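Local coordinates for protein endonuclease NucS (Pyrococcus abyssi, PDB 2VLD) that cleaves the single-stranded 3' and 5' ends of branched DNA as a homodimer, binds single-stranded DNA and interacts with PCNA, at residues 1-7 / 110-116. The protein carries 2 engineered substitutions. Sequence-based numbering, arbitrary orientation.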
HETATM    1  N   MSE A   1     -19.580  16.997   1.435  1.00101.31           N
HETATM    2  CA  MSE A   1     -19.157  15.573   1.254  1.00101.49           C
HETATM    3  C   MSE A   1     -19.251  15.113  -0.204  1.00 98.89           C
HETATM    4  O   MSE A   1     -20.330  14.703  -0.659  1.00 99.00           O
HETATM    5  CB  MSE A   1     -20.007  14.638   2.139  1.00101.37           C
HETATM    6  CG  MSE A   1     -19.767  13.125   1.916  1.00102.45           C
HETATM    7 SE   MSE A   1     -21.146  11.879   2.633  1.00107.91          SE
HETATM    8  CE  MSE A   1     -22.773  12.642   1.800  1.00106.98           C
ATOM      9  N   ARG A   2     -18.139  15.180  -0.939  1.00 96.15           N
ATOM     10  CA  ARG A   2     -18.063  14.428  -2.196  1.00 93.45           C
ATOM     11  C   ARG A   2     -17.278  13.129  -1.991  1.00 90.40           C
ATOM     12  O   ARG A   2     -17.650  12.330  -1.121  1.00 90.56           O
ATOM     13  CB  ARG A   2     -17.582  15.253  -3.406  1.00 93.66           C
ATOM     14  CG  ARG A   2     -18.457  14.967  -4.644  1.00 94.65           C
ATOM     15  CD  ARG A   2     -17.954  15.587  -5.945  1.00 95.25           C
ATOM     16  NE  ARG A   2     -17.246  14.614  -6.792  1.00 99.54           N
ATOM     17  CZ  ARG A   2     -17.299  14.575  -8.130  1.00100.73           C
ATOM     18  NH1 ARG A   2     -18.048  15.448  -8.811  1.00101.20           N
ATOM     19  NH2 ARG A   2     -16.608  13.650  -8.795  1.00100.63           N
ATOM     20  N   LYS A   3     -16.209  12.906  -2.751  1.00 85.89           N
ATOM     21  CA  LYS A   3     -15.508  11.621  -2.659  1.00 82.86           C
ATOM     22  C   LYS A   3     -14.343  11.602  -1.674  1.00 81.43           C
ATOM     23  O   LYS A   3     -13.895  10.539  -1.258  1.00 81.29           O
ATOM     24  CB  LYS A   3     -15.093  11.117  -4.045  1.00 82.51           C
ATOM     25  CG  LYS A   3     -16.268  10.559  -4.828  1.00 81.28           C
ATOM     26  CD  LYS A   3     -15.849   9.640  -5.960  1.00 80.32           C
ATOM     27  CE  LYS A   3     -17.076   8.965  -6.564  1.00 79.34           C
ATOM     28  NZ  LYS A   3     -16.789   8.173  -7.796  1.00 78.27           N
ATOM     29  N   VAL A   4     -13.876  12.779  -1.282  1.00 79.75           N
ATOM     30  CA  VAL A   4     -12.797  12.886  -0.312  1.00 78.36           C
ATOM     31  C   VAL A   4     -13.226  13.745   0.875  1.00 77.96           C
ATOM     32  O   VAL A   4     -13.679  14.874   0.701  1.00 77.90           O
ATOM     33  CB  VAL A   4     -11.505  13.439  -0.977  1.00 78.18           C
ATOM     34  CG1 VAL A   4     -10.705  14.331  -0.023  1.00 77.70           C
ATOM     35  CG2 VAL A   4     -10.654  12.301  -1.500  1.00 77.11           C
ATOM     36  N   ILE A   5     -13.103  13.199   2.078  1.00 77.48           N
ATOM     37  CA  ILE A   5     -13.302  13.983   3.291  1.00 77.16           C
ATOM     38  C   ILE A   5     -12.007  13.986   4.084  1.00 77.64           C
ATOM     39  O   ILE A   5     -11.402  12.941   4.301  1.00 77.73           O
ATOM     40  CB  ILE A   5     -14.454  13.437   4.144  1.00 76.73           C
ATOM     41  CG1 ILE A   5     -15.740  13.404   3.329  1.00 75.67           C
ATOM     42  CG2 ILE A   5     -14.662  14.295   5.379  1.00 76.66           C
ATOM     43  CD1 ILE A   5     -16.424  12.094   3.383  1.00 75.00           C
ATOM     44  N   ILE A   6     -11.580  15.169   4.498  1.00 78.40           N
ATOM     45  CA  ILE A   6     -10.329  15.332   5.211  1.00 79.52           C
ATOM     46  C   ILE A   6     -10.545  16.058   6.532  1.00 80.87           C
ATOM     47  O   ILE A   6     -11.408  16.933   6.638  1.00 80.95           O
ATOM     48  CB  ILE A   6      -9.331  16.141   4.369  1.00 79.29           C
ATOM     49  CG1 ILE A   6      -8.913  15.347   3.135  1.00 79.24           C
ATOM     50  CG2 ILE A   6      -8.116  16.550   5.202  1.00 78.80           C
ATOM     51  CD1 ILE A   6      -8.245  16.171   2.062  1.00 79.55           C
ATOM     52  N   LYS A   7      -9.761  15.675   7.538  1.00 82.53           N
ATOM     53  CA  LYS A   7      -9.637  16.453   8.756  1.00 84.30           C
ATOM     54  C   LYS A   7      -8.140  16.660   8.987  1.00 85.21           C
ATOM     55  O   LYS A   7      -7.429  15.705   9.311  1.00 85.12           O
ATOM     56  CB  LYS A   7     -10.302  15.724   9.927  1.00 84.43           C
ATOM     57  CG  LYS A   7     -11.238  16.590  10.784  1.00 85.78           C
ATOM     58  CD  LYS A   7     -12.584  16.853  10.080  1.00 88.30           C
ATOM     59  CE  LYS A   7     -13.751  17.002  11.065  1.00 88.74           C
ATOM     60  NZ  LYS A   7     -13.734  18.281  11.830  1.00 88.99           N
ATOM     61  N   LEU A 110      -6.436  12.459   8.698  1.00 64.94           N
ATOM     62  CA  LEU A 110      -7.205  11.306   8.310  1.00 63.89           C
ATOM     63  C   LEU A 110      -7.981  11.687   7.057  1.00 63.74           C
ATOM     64  O   LEU A 110      -8.508  12.789   6.958  1.00 63.84           O
ATOM     65  CB  LEU A 110      -8.146  10.903   9.449  1.00 63.26           C
ATOM     66  CG  LEU A 110      -8.998   9.637   9.336  1.00 61.97           C
ATOM     67  CD1 LEU A 110      -9.501   9.203  10.705  1.00 59.23           C
ATOM     68  CD2 LEU A 110     -10.168   9.841   8.375  1.00 60.29           C
ATOM     69  N   VAL A 111      -8.037  10.771   6.099  1.00 63.71           N
ATOM     70  CA  VAL A 111      -8.768  10.983   4.854  1.00 63.66           C
ATOM     71  C   VAL A 111      -9.718   9.809   4.582  1.00 64.16           C
ATOM     72  O   VAL A 111      -9.293   8.640   4.552  1.00 64.36           O
ATOM     73  CB  VAL A 111      -7.799  11.121   3.663  1.00 63.53           C
ATOM     74  CG1 VAL A 111      -8.570  11.209   2.357  1.00 63.62           C
ATOM     75  CG2 VAL A 111      -6.881  12.326   3.837  1.00 62.94           C
ATOM     76  N   VAL A 112     -10.996  10.118   4.397  1.00 64.33           N
ATOM     77  CA  VAL A 112     -11.965   9.120   3.955  1.00 64.78           C
ATOM     78  C   VAL A 112     -12.100   9.297   2.456  1.00 65.55           C
ATOM     79  O   VAL A 112     -12.195  10.420   1.964  1.00 65.77           O
ATOM     80  CB  VAL A 112     -13.352   9.291   4.624  1.00 64.63           C
ATOM     81  CG1 VAL A 112     -14.318   8.194   4.184  1.00 63.43           C
ATOM     82  CG2 VAL A 112     -13.219   9.295   6.135  1.00 64.77           C
ATOM     83  N   PHE A 113     -12.087   8.182   1.736  1.00 66.60           N
ATOM     84  CA  PHE A 113     -12.153   8.206   0.286  1.00 67.66           C
ATOM     85  C   PHE A 113     -13.249   7.270  -0.178  1.00 68.56           C
ATOM     86  O   PHE A 113     -13.068   6.062  -0.231  1.00 68.62           O
ATOM     87  CB  PHE A 113     -10.799   7.830  -0.306  1.00 67.54           C
ATOM     88  CG  PHE A 113     -10.775   7.786  -1.802  1.00 68.37           C
ATOM     89  CD1 PHE A 113     -11.625   8.586  -2.564  1.00 69.34           C
ATOM     90  CD2 PHE A 113      -9.866   6.961  -2.462  1.00 68.54           C
ATOM     91  CE1 PHE A 113     -11.585   8.542  -3.967  1.00 68.70           C
ATOM     92  CE2 PHE A 113      -9.809   6.919  -3.867  1.00 67.78           C
ATOM     93  CZ  PHE A 113     -10.669   7.711  -4.615  1.00 67.97           C
ATOM     94  N   LEU A 114     -14.397   7.848  -0.502  1.00 69.83           N
ATOM     95  CA  LEU A 114     -15.559   7.079  -0.900  1.00 71.26           C
ATOM     96  C   LEU A 114     -15.384   6.655  -2.345  1.00 71.97           C
ATOM     97  O   LEU A 114     -15.883   7.298  -3.274  1.00 72.19           O
ATOM     98  CB  LEU A 114     -16.825   7.908  -0.702  1.00 71.50           C
ATOM     99  CG  LEU A 114     -16.950   8.433   0.727  1.00 72.29           C
ATOM    100  CD1 LEU A 114     -17.446   9.868   0.751  1.00 72.40           C
ATOM    101  CD2 LEU A 114     -17.842   7.527   1.525  1.00 73.66           C
ATOM    102  N   ALA A 115     -14.654   5.563  -2.513  1.00 72.87           N
ATOM    103  CA  ALA A 115     -14.237   5.096  -3.815  1.00 73.84           C
ATOM    104  C   ALA A 115     -15.164   3.998  -4.308  1.00 74.87           C
ATOM    105  O   ALA A 115     -15.563   3.131  -3.532  1.00 74.99           O
ATOM    106  CB  ALA A 115     -12.820   4.589  -3.732  1.00 73.48           C
ATOM    107  N   GLU A 116     -15.500   4.047  -5.597  1.00 76.29           N
ATOM    108  CA  GLU A 116     -16.335   3.030  -6.249  1.00 78.24           C
ATOM    109  C   GLU A 116     -15.587   1.715  -6.443  1.00 77.96           C
ATOM    110  O   GLU A 116     -14.386   1.727  -6.712  1.00 78.05           O
ATOM    111  CB  GLU A 116     -16.814   3.531  -7.622  1.00 78.25           C
ATOM    112  CG  GLU A 116     -18.213   4.168  -7.648  1.00 80.47           C
ATOM    113  CD  GLU A 116     -18.574   4.777  -9.014  1.00 80.98           C
ATOM    114  OE1 GLU A 116     -18.289   4.142 -10.062  1.00 84.08           O
ATOM    115  OE2 GLU A 116     -19.153   5.893  -9.037  1.00 84.53           O
TER
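An antiparallel strand pair adds the short strand 4-7 to strand 106-113 in the sheet of the N-terminal, PH-like domain, which carries the ssDNA-binding site. Ile5 and Val112 form a hydrogen-bonded pair: Ile5 N reaches Val112 O at 2.9 Å, nearly straight at 168°, and Val112 N returns a bond to Ile5 O. Two residues further along, past the non-hydrogen-bonded pair Val4–Phe113, Leu114 N donates to Lys3 O (2.8 Å), so the pairing outlasts the regular strand and ends where Leu114 centres an inverse gamma turn. Beta-branched Val4, Ile5, Ile6, Val111 and Val112 favour the extended backbone. Ile6 CG1 lies alongside Val111 CG2 at 3.7 Å on the face that also carries Val4 and Phe113; there the Phe113 ring turns its edge to Lys3 O and meets Phe32 of the second subunit edge-to-face. On the face of Ile5 and Val112, Ile5 CD1 reaches beyond the strand end to Leu114 CD1 (3.6 Å), while Leu110 brings its bulk, with Val112, against helix 12-25. Lys3, with CG anti to its carbonyl carbon (chi1 -75°) and extended beyond, runs its methylenes past Leu114 O; its NZ makes a long salt bridge with Glu116 OE2 (3.5 Å) and another with Asp51 of the second subunit. Glu116 OE1 pairs with Arg34 of that subunit. An alanine at Lys3 would probably leave Asp51 and Glu116 OE2 without their shared cation, Glu116 keeping Arg34.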